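PDB 6SMT: 6-phosphogluconate dehydrogenase, NAD-binding from Mycolicibacterium smegmatis MC2 155, which acts as an S-enantioselective imine reductase, binding NADPH as the probable hydride source for reducing C=N bonds. Local coordinates for residues V36-R41 against R52-A57; T12-G17 against A61-A66. All blocks are in the same frame, centred on the assembly; numbering follows the deposited sequence. Where two conformers were deposited one is given.

In the fold
Both contacts build one edge of the Rossmann-type NADPH-binding domain, their centres about 8 Å apart. Contact 1 adds the edge strand 55-56 to strand 35-39; contact 2 lays helix 60-65, which follows that edge strand in the chain, over strand 12-16. The two inner strands are sheet neighbours: T37 N lies 2.9 Å from V13 O, and T37 O 2.9 Å from V15 N. On the helix side, A57 CB meets A63 N at 3.5 Å. Each inner strand runs on to the cofactor, strand 35-39 into N40 and R41 at the adenosine 2'-phosphate, strand 12-16 into G17, which touches NADPH.

Contact 1 (V36-R41 against R52-A57). With NDP (NADPH dihydro-nicotinamide-adenine-dinucleotide phosphate), chain L.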
ATOM      1  N   VAL B  36     -31.738  17.294  -9.931  1.00 17.75           N
ATOM      2  CA  VAL B  36     -31.357  15.912  -9.604  1.00 17.05           C
ATOM      3  C   VAL B  36     -32.585  15.128  -9.297  1.00 17.41           C
ATOM      4  O   VAL B  36     -33.329  15.531  -8.385  1.00 18.56           O
ATOM      5  CB  VAL B  36     -30.301  15.862  -8.497  1.00 16.17           C
ATOM      6  CG1 VAL B  36     -29.886  14.448  -8.230  1.00 17.58           C
ATOM      7  CG2 VAL B  36     -29.089  16.734  -8.874  1.00 17.00           C
ATOM      8  N   THR B  37     -32.741  13.992  -9.972  1.00 15.45           N
ATOM      9  CA  THR B  37     -33.758  12.996  -9.619  1.00 16.17           C
ATOM     10  C   THR B  37     -33.037  11.799  -9.054  1.00 18.08           C
ATOM     11  O   THR B  37     -32.067  11.334  -9.668  1.00 19.24           O
ATOM     12  CB  THR B  37     -34.614  12.647 -10.839  1.00 18.25           C
ATOM     13  OG1 THR B  37     -35.280  13.830 -11.309  1.00 19.67           O
ATOM     14  CG2 THR B  37     -35.618  11.544 -10.608  1.00 19.52           C
ATOM     15  N   VAL B  38     -33.599  11.187  -8.029  1.00 16.80           N
ATOM     16  CA  VAL B  38     -32.965  10.015  -7.390  1.00 15.99           C
ATOM     17  C   VAL B  38     -33.904   8.850  -7.365  1.00 18.11           C
ATOM     18  O   VAL B  38     -35.137   9.012  -7.310  1.00 19.98           O
ATOM     19  CB  VAL B  38     -32.386  10.330  -6.024  1.00 16.46           C
ATOM     20  CG1 VAL B  38     -31.410  11.434  -6.095  1.00 16.72           C
ATOM     21  CG2 VAL B  38     -33.455  10.712  -4.992  1.00 17.73           C
ATOM     22  N   TRP B  39     -33.359   7.644  -7.367  1.00 16.53           N
ATOM     23  CA  TRP B  39     -34.077   6.357  -7.250  1.00 16.85           C
ATOM     24  C   TRP B  39     -33.210   5.386  -6.501  1.00 18.61           C
ATOM     25  O   TRP B  39     -31.960   5.398  -6.697  1.00 17.26           O
ATOM     26  CB  TRP B  39     -34.518   5.806  -8.591  1.00 17.65           C
ATOM     27  CG  TRP B  39     -35.181   4.462  -8.469  1.00 18.89           C
ATOM     28  CD1 TRP B  39     -36.536   4.206  -8.306  1.00 19.89           C
ATOM     29  CD2 TRP B  39     -34.559   3.186  -8.424  1.00 19.02           C
ATOM     30  NE1 TRP B  39     -36.743   2.853  -8.124  1.00 21.84           N
ATOM     31  CE2 TRP B  39     -35.542   2.178  -8.232  1.00 20.83           C
ATOM     32  CE3 TRP B  39     -33.223   2.775  -8.546  1.00 19.93           C
ATOM     33  CZ2 TRP B  39     -35.232   0.816  -8.163  1.00 21.88           C
ATOM     34  CZ3 TRP B  39     -32.928   1.448  -8.402  1.00 21.28           C
ATOM     35  CH2 TRP B  39     -33.911   0.466  -8.265  1.00 22.30           C
ATOM     36  N   ASN B  40     -33.790   4.578  -5.622  1.00 18.66           N
ATOM     37  CA  ASN B  40     -33.100   3.449  -4.974  1.00 18.22           C
ATOM     38  C   ASN B  40     -34.077   2.303  -4.852  1.00 20.58           C
ATOM     39  O   ASN B  40     -35.287   2.587  -4.586  1.00 21.41           O
ATOM     40  CB  ASN B  40     -32.512   3.919  -3.686  1.00 17.69           C
ATOM     41  CG  ASN B  40     -31.594   2.915  -3.066  1.00 19.20           C
ATOM     42  OD1 ASN B  40     -30.551   2.621  -3.700  1.00 19.68           O
ATOM     43  ND2 ASN B  40     -31.836   2.485  -1.852  1.00 20.68           N
ATOM     44  N   ARG B  41     -33.548   1.115  -4.906  1.00 20.27           N
ATOM     45  CA  ARG B  41     -34.357  -0.104  -4.655  1.00 22.44           C
ATOM     46  C   ARG B  41     -35.084   0.084  -3.321  1.00 22.33           C
ATOM     47  O   ARG B  41     -36.332  -0.226  -3.241  1.00 24.32           O
ATOM     48  CB  ARG B  41     -33.434  -1.323  -4.655  1.00 21.26           C
ATOM     49  CG  ARG B  41     -34.142  -2.588  -4.162  1.00 22.23           C
ATOM     50  CD  ARG B  41     -33.195  -3.736  -4.179  1.00 23.45           C
ATOM     51  NE  ARG B  41     -32.057  -3.597  -3.356  1.00 22.99           N
ATOM     52  CZ  ARG B  41     -31.151  -4.532  -3.213  1.00 26.07           C
ATOM     53  NH1 ARG B  41     -31.251  -5.670  -3.861  1.00 27.46           N
ATOM     54  NH2 ARG B  41     -30.140  -4.320  -2.419  1.00 25.37           N
ATOM     55  N   ARG B  52     -32.758  18.116   0.557  0.62 19.12           N
ATOM     56  CA  ARG B  52     -31.675  18.941  -0.017  0.62 18.53           C
ATOM     57  C   ARG B  52     -32.072  19.469  -1.400  0.62 18.27           C
ATOM     58  O   ARG B  52     -31.251  20.171  -1.960  0.62 19.62           O
ATOM     59  CB  ARG B  52     -30.364  18.136  -0.071  0.62 19.30           C
ATOM     60  CG  ARG B  52     -29.905  17.693   1.309  0.62 20.34           C
ATOM     61  CD  ARG B  52     -28.569  16.950   1.371  0.62 21.61           C
ATOM     62  NE  ARG B  52     -27.460  17.801   0.952  0.62 23.29           N
ATOM     63  CZ  ARG B  52     -26.624  18.441   1.776  0.62 22.89           C
ATOM     64  NH1 ARG B  52     -26.800  18.354   3.078  0.62 25.28           N
ATOM     65  NH2 ARG B  52     -25.642  19.174   1.272  0.62 22.64           N
ATOM     66  N   GLY B  53     -33.186  19.045  -1.949  1.00 18.53           N
ATOM     67  CA  GLY B  53     -33.664  19.525  -3.253  1.00 19.86           C
ATOM     68  C   GLY B  53     -33.826  18.529  -4.319  1.00 18.76           C
ATOM     69  O   GLY B  53     -34.236  18.888  -5.408  1.00 19.46           O
ATOM     70  N   ALA B  54     -33.522  17.253  -4.052  1.00 18.64           N
ATOM     71  CA  ALA B  54     -33.718  16.211  -5.084  1.00 18.52           C
ATOM     72  C   ALA B  54     -35.189  15.915  -5.293  1.00 19.70           C
ATOM     73  O   ALA B  54     -36.001  16.013  -4.298  1.00 21.64           O
ATOM     74  CB  ALA B  54     -33.015  14.928  -4.702  1.00 18.75           C
ATOM     75  N   LEU B  55     -35.516  15.596  -6.525  1.00 21.23           N
ATOM     76  CA  LEU B  55     -36.780  14.946  -6.889  1.00 23.77           C
ATOM     77  C   LEU B  55     -36.629  13.457  -6.735  1.00 24.33           C
ATOM     78  O   LEU B  55     -35.536  12.943  -6.986  1.00 24.14           O
ATOM     79  CB  LEU B  55     -37.106  15.254  -8.356  1.00 24.71           C
ATOM     80  CG  LEU B  55     -37.144  16.733  -8.698  1.00 28.26           C
ATOM     81  CD1 LEU B  55     -37.232  16.986 -10.213  1.00 28.34           C
ATOM     82  CD2 LEU B  55     -38.373  17.317  -8.017  1.00 31.62           C
ATOM     83  N   SER B  56     -37.642  12.719  -6.327  1.00 27.09           N
ATOM     84  CA  SER B  56     -37.500  11.245  -6.369  1.00 28.93           C
ATOM     85  C   SER B  56     -38.500  10.678  -7.352  1.00 29.85           C
ATOM     86  O   SER B  56     -39.434  11.383  -7.769  1.00 28.74           O
ATOM     87  CB  SER B  56     -37.511  10.552  -5.055  1.00 35.11           C
ATOM     88  OG  SER B  56     -38.750  10.729  -4.467  1.00 39.05           O
ATOM     89  N   ALA B  57     -38.164   9.535  -7.881  1.00 25.07           N
ATOM     90  CA  ALA B  57     -38.997   8.861  -8.888  1.00 25.81           C
ATOM     91  C   ALA B  57     -39.268   7.478  -8.338  1.00 26.25           C
ATOM     92  O   ALA B  57     -38.472   6.820  -7.684  1.00 25.09           O
ATOM     93  CB  ALA B  57     -38.304   8.763 -10.249  1.00 26.18           C
TER
HETATM   94  PA  NDP L 301     -22.521  -0.663  -2.446  1.00 15.55           P
HETATM   95  O1A NDP L 301     -21.413  -1.105  -3.356  1.00 16.18           O
HETATM   96  O2A NDP L 301     -22.650  -1.252  -1.076  1.00 17.89           O
HETATM   97  O5B NDP L 301     -23.891  -0.792  -3.232  1.00 17.08           O
HETATM   98  C5B NDP L 301     -25.086  -0.424  -2.519  1.00 18.22           C
HETATM   99  C4B NDP L 301     -26.098   0.077  -3.518  1.00 15.71           C
HETATM  100  O4B NDP L 301     -26.414  -0.953  -4.498  1.00 15.83           O
HETATM  101  C3B NDP L 301     -27.442   0.425  -2.846  1.00 15.67           C
HETATM  102  O3B NDP L 301     -28.086   1.486  -3.526  1.00 16.56           O
HETATM  103  C2B NDP L 301     -28.201  -0.872  -3.026  1.00 16.66           C
HETATM  104  O2B NDP L 301     -29.623  -0.822  -2.984  1.00 17.41           O
HETATM  105  C1B NDP L 301     -27.814  -1.162  -4.463  1.00 16.62           C
HETATM  106  N9A NDP L 301     -28.086  -2.527  -4.900  1.00 18.53           N
HETATM  107  C8A NDP L 301     -27.469  -3.690  -4.500  1.00 18.71           C
HETATM  108  N7A NDP L 301     -27.945  -4.751  -5.110  1.00 20.93           N
HETATM  109  C5A NDP L 301     -28.940  -4.274  -5.948  1.00 21.13           C
HETATM  110  C6A NDP L 301     -29.862  -4.895  -6.829  1.00 22.93           C
HETATM  111  N6A NDP L 301     -29.862  -6.195  -7.111  1.00 28.10           N
HETATM  112  N1A NDP L 301     -30.732  -4.091  -7.477  1.00 23.66           N
HETATM  113  C2A NDP L 301     -30.719  -2.774  -7.254  1.00 22.47           C
HETATM  114  N3A NDP L 301     -29.919  -2.086  -6.432  1.00 21.29           N
HETATM  115  C4A NDP L 301     -29.067  -2.897  -5.794  1.00 19.14           C
HETATM  116  O3  NDP L 301     -22.531   0.922  -2.203  1.00 16.89           O
HETATM  117  PN  NDP L 301     -21.592   2.158  -2.361  1.00 14.94           P
HETATM  118  O1N NDP L 301     -22.446   3.345  -2.402  1.00 15.19           O
HETATM  119  O2N NDP L 301     -20.532   2.098  -1.320  1.00 15.13           O
HETATM  120  O5D NDP L 301     -20.822   1.939  -3.756  1.00 13.61           O
HETATM  121  C5D NDP L 301     -21.525   1.992  -4.991  1.00 14.31           C
HETATM  122  C4D NDP L 301     -20.515   1.694  -6.073  1.00 14.32           C
HETATM  123  O4D NDP L 301     -19.525   2.754  -6.053  1.00 13.72           O
HETATM  124  C3D NDP L 301     -19.755   0.366  -5.948  1.00 13.44           C
HETATM  125  O3D NDP L 301     -19.600  -0.298  -7.196  1.00 14.46           O
HETATM  126  C2D NDP L 301     -18.404   0.808  -5.416  1.00 13.44           C
HETATM  127  O2D NDP L 301     -17.310  -0.050  -5.728  1.00 14.27           O
HETATM  128  C1D NDP L 301     -18.216   2.179  -6.012  1.00 13.14           C
HETATM  129  N1N NDP L 301     -17.359   3.072  -5.208  1.00 13.61           N
HETATM  130  C2N NDP L 301     -17.638   3.296  -3.886  1.00 13.52           C
HETATM  131  C3N NDP L 301     -16.821   4.042  -3.104  1.00 13.23           C
HETATM  132  C7N NDP L 301     -17.096   4.288  -1.674  1.00 15.26           C
HETATM  133  O7N NDP L 301     -16.231   4.953  -1.059  1.00 16.88           O
HETATM  134  N7N NDP L 301     -18.201   3.865  -1.083  1.00 13.95           N
HETATM  135  C4N NDP L 301     -15.599   4.599  -3.648  1.00 14.64           C
HETATM  136  C5N NDP L 301     -15.382   4.385  -5.064  1.00 14.54           C
HETATM  137  C6N NDP L 301     -16.231   3.698  -5.795  1.00 13.53           C
HETATM  138  P2B NDP L 301     -30.314  -0.827  -1.511  1.00 20.06           P
HETATM  139  O1X NDP L 301     -31.810  -1.116  -1.838  1.00 21.17           O
HETATM  140  O2X NDP L 301     -29.688  -1.988  -0.743  1.00 21.25           O
HETATM  141  O3X NDP L 301     -30.080   0.457  -0.823  1.00 19.90           O
HETATM  142  O   HOH W   1     -33.349  18.904  -8.096  1.00 22.17           O
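T37 and L55 lie side by side on one face of the parallel pair, their side chains running at a slant to each other. With T37 OG1 anti to its carbonyl carbon (chi1 -61°), the hydroxyl oxygen comes within 3.8 Å of L55 CB, while CG2 turns to A57 CB at 3.9 Å. V38 and S56 occupy the other face, where V38 CG1 packs on A54 CB and CG2 passes S56 CB. Three backbone bonds fix the register: L55 N to V36 O, V38 N to L55 O at 2.8 Å, and A57 N to V38 O. At the far end of the pairing, A57 O sits in the plane of the W39 ring at its edge, 3.3 Å from CD1. A water accepts from V36 N and donates to G53 O, tying the Schellman turn at G53 to the strand.

Beyond the pairing, N40 ND2 donates to O3X of NADPH, and R41 NE and NH2 hold two further phosphate oxygens, NE to O1X at 2.9 Å and 176°. One face of the R41 guanidinium lies over the adenine, with C5A 3.3 Å above its plane and offset toward the rim. Strand 35-39, helix 47-51 and strand 55-56 form a beta-alpha-beta unit; helix 20-31 covers V36 and V38, strand 12-16 flanks T37 and W39, and helix 60-65 packs on W39 and A57.

Contact 2 (T12-G17 against A61-A66); sequences TVTVLG and AAAIAA
The flat group at the centre is the A63 peptide carbonyl, approached by donors from opposite faces of its plane: T14 OG1 on one and A66 N on the other. The hydroxyl donates to A63 O at 2.7 Å, from 43° out of that plane rather than along a lone pair. A66 N reaches the same oxygen from within the chain, at 3.3 Å, so two donors share one acceptor. With chi1 at -68°, T14 turns CG2 opposite its own backbone N and against A63 CB at 3.7 Å; one threonine thus offers the helix both a polar and an apolar branch. Its hydroxyl also bonds S67 OG.

L16 supplies the second apolar patch. Its side chain crosses that of I64 at about a right angle, with CD1 on I64 CG1 at 3.8 Å, while CD2 reaches A63 CB at 4.2 Å. T12 touches more lightly, CB to A66 O, and its OG1 is held by D68 N.

The axes of strand 12-16 and helix segment 61-65 come within 8.1 Å and run nearly antiparallel, at 152°, as for a helix laid over a parallel Rossmann sheet. Beside strand 12-16 lie strands 35-39 and 69-72: T37 and W39 of the former pack on T14, L16, A63 and A66, while A70 of the latter touches L16 and I64. Helix 20-31 covers V13 and V15 on the opposite side of the sheet.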
ATOM      1  N   THR B  12     -30.163  18.250 -16.251  1.00 18.51           N
ATOM      2  CA  THR B  12     -30.959  17.238 -15.545  1.00 17.45           C
ATOM      3  C   THR B  12     -30.113  16.000 -15.422  1.00 17.91           C
ATOM      4  O   THR B  12     -29.501  15.576 -16.417  1.00 19.86           O
ATOM      5  CB  THR B  12     -32.269  16.931 -16.227  1.00 20.05           C
ATOM      6  OG1 THR B  12     -32.090  16.597 -17.614  1.00 19.83           O
ATOM      7  CG2 THR B  12     -33.159  18.149 -16.092  1.00 21.09           C
ATOM      8  N   VAL B  13     -29.998  15.515 -14.184  0.67 15.95           N
ATOM      9  CA  VAL B  13     -29.240  14.278 -13.844  0.67 16.00           C
ATOM     10  C   VAL B  13     -30.099  13.388 -12.970  0.67 15.15           C
ATOM     11  O   VAL B  13     -30.739  13.844 -12.032  0.67 16.43           O
ATOM     12  CB  VAL B  13     -27.894  14.595 -13.185  0.67 15.74           C
ATOM     13  CG1 VAL B  13     -27.063  13.324 -13.115  0.67 16.35           C
ATOM     14  CG2 VAL B  13     -27.144  15.708 -13.924  0.67 16.10           C
ATOM     15  N   THR B  14     -30.073  12.101 -13.248  1.00 15.42           N
ATOM     16  CA  THR B  14     -30.673  11.086 -12.394  1.00 15.76           C
ATOM     17  C   THR B  14     -29.561  10.260 -11.757  1.00 15.72           C
ATOM     18  O   THR B  14     -28.587   9.916 -12.446  1.00 16.20           O
ATOM     19  CB  THR B  14     -31.606  10.144 -13.130  1.00 17.71           C
ATOM     20  OG1 THR B  14     -32.738  10.951 -13.504  1.00 19.02           O
ATOM     21  CG2 THR B  14     -32.106   8.990 -12.304  1.00 17.78           C
ATOM     22  N   VAL B  15     -29.648  10.003 -10.467  1.00 14.68           N
ATOM     23  CA  VAL B  15     -28.775   9.023  -9.776  1.00 14.59           C
ATOM     24  C   VAL B  15     -29.629   7.844  -9.387  1.00 16.00           C
ATOM     25  O   VAL B  15     -30.593   7.989  -8.664  1.00 16.26           O
ATOM     26  CB  VAL B  15     -28.050   9.628  -8.574  1.00 14.33           C
ATOM     27  CG1 VAL B  15     -27.122   8.602  -7.973  1.00 14.56           C
ATOM     28  CG2 VAL B  15     -27.263  10.862  -8.961  1.00 15.12           C
ATOM     29  N   LEU B  16     -29.255   6.650  -9.811  1.00 14.24           N
ATOM     30  CA  LEU B  16     -29.850   5.351  -9.453  1.00 15.02           C
ATOM     31  C   LEU B  16     -28.838   4.640  -8.552  1.00 15.68           C
ATOM     32  O   LEU B  16     -27.740   4.290  -9.025  1.00 15.42           O
ATOM     33  CB  LEU B  16     -30.219   4.516 -10.670  1.00 15.06           C
ATOM     34  CG  LEU B  16     -31.175   5.208 -11.636  1.00 15.99           C
ATOM     35  CD1 LEU B  16     -30.495   5.763 -12.842  1.00 17.63           C
ATOM     36  CD2 LEU B  16     -32.333   4.307 -12.100  1.00 19.15           C
ATOM     37  N   GLY B  17     -29.223   4.424  -7.316  1.00 16.72           N
ATOM     38  CA  GLY B  17     -28.403   3.822  -6.303  1.00 15.47           C
ATOM     39  C   GLY B  17     -27.987   4.840  -5.267  1.00 16.07           C
ATOM     40  O   GLY B  17     -27.323   5.845  -5.589  1.00 15.43           O
ATOM     41  N   ALA B  61     -37.534   3.291 -14.660  1.00 20.64           N
ATOM     42  CA  ALA B  61     -37.973   3.931 -15.906  1.00 21.87           C
ATOM     43  C   ALA B  61     -38.333   5.395 -15.682  1.00 21.19           C
ATOM     44  O   ALA B  61     -37.946   6.243 -16.449  1.00 23.04           O
ATOM     45  CB  ALA B  61     -39.186   3.170 -16.429  1.00 21.79           C
ATOM     46  N   ALA B  62     -39.115   5.694 -14.655  1.00 19.91           N
ATOM     47  CA  ALA B  62     -39.499   7.089 -14.390  1.00 21.89           C
ATOM     48  C   ALA B  62     -38.281   7.940 -14.002  1.00 21.51           C
ATOM     49  O   ALA B  62     -38.179   9.077 -14.475  1.00 21.61           O
ATOM     50  CB  ALA B  62     -40.545   7.161 -13.307  1.00 23.31           C
ATOM     51  N   ALA B  63     -37.359   7.331 -13.285  1.00 20.93           N
ATOM     52  CA  ALA B  63     -36.117   8.056 -12.897  1.00 20.42           C
ATOM     53  C   ALA B  63     -35.318   8.424 -14.148  1.00 18.44           C
ATOM     54  O   ALA B  63     -34.900   9.570 -14.263  1.00 18.87           O
ATOM     55  CB  ALA B  63     -35.363   7.202 -11.928  1.00 19.98           C
ATOM     56  N   ILE B  64     -35.050   7.462 -15.006  1.00 17.82           N
ATOM     57  CA  ILE B  64     -34.231   7.690 -16.213  1.00 18.12           C
ATOM     58  C   ILE B  64     -34.964   8.652 -17.162  1.00 20.29           C
ATOM     59  O   ILE B  64     -34.391   9.594 -17.693  1.00 19.86           O
ATOM     60  CB  ILE B  64     -33.825   6.350 -16.837  1.00 18.75           C
ATOM     61  CG1 ILE B  64     -32.812   5.693 -15.905  1.00 20.02           C
ATOM     62  CG2 ILE B  64     -33.285   6.574 -18.228  1.00 20.05           C
ATOM     63  CD1 ILE B  64     -32.469   4.327 -16.291  1.00 20.55           C
ATOM     64  N   ALA B  65     -36.296   8.487 -17.278  1.00 20.84           N
ATOM     65  CA  ALA B  65     -37.034   9.387 -18.194  1.00 22.65           C
ATOM     66  C   ALA B  65     -37.047  10.821 -17.738  1.00 22.69           C
ATOM     67  O   ALA B  65     -37.316  11.712 -18.587  1.00 25.12           O
ATOM     68  CB  ALA B  65     -38.464   8.869 -18.336  1.00 24.18           C
ATOM     69  N   ALA B  66     -36.731  11.124 -16.475  1.00 21.17           N
ATOM     70  CA  ALA B  66     -36.753  12.485 -15.933  1.00 22.00           C
ATOM     71  C   ALA B  66     -35.583  13.334 -16.426  1.00 20.75           C
ATOM     72  O   ALA B  66     -35.634  14.567 -16.314  1.00 21.10           O
ATOM     73  CB  ALA B  66     -36.785  12.430 -14.465  1.00 22.65           C
TER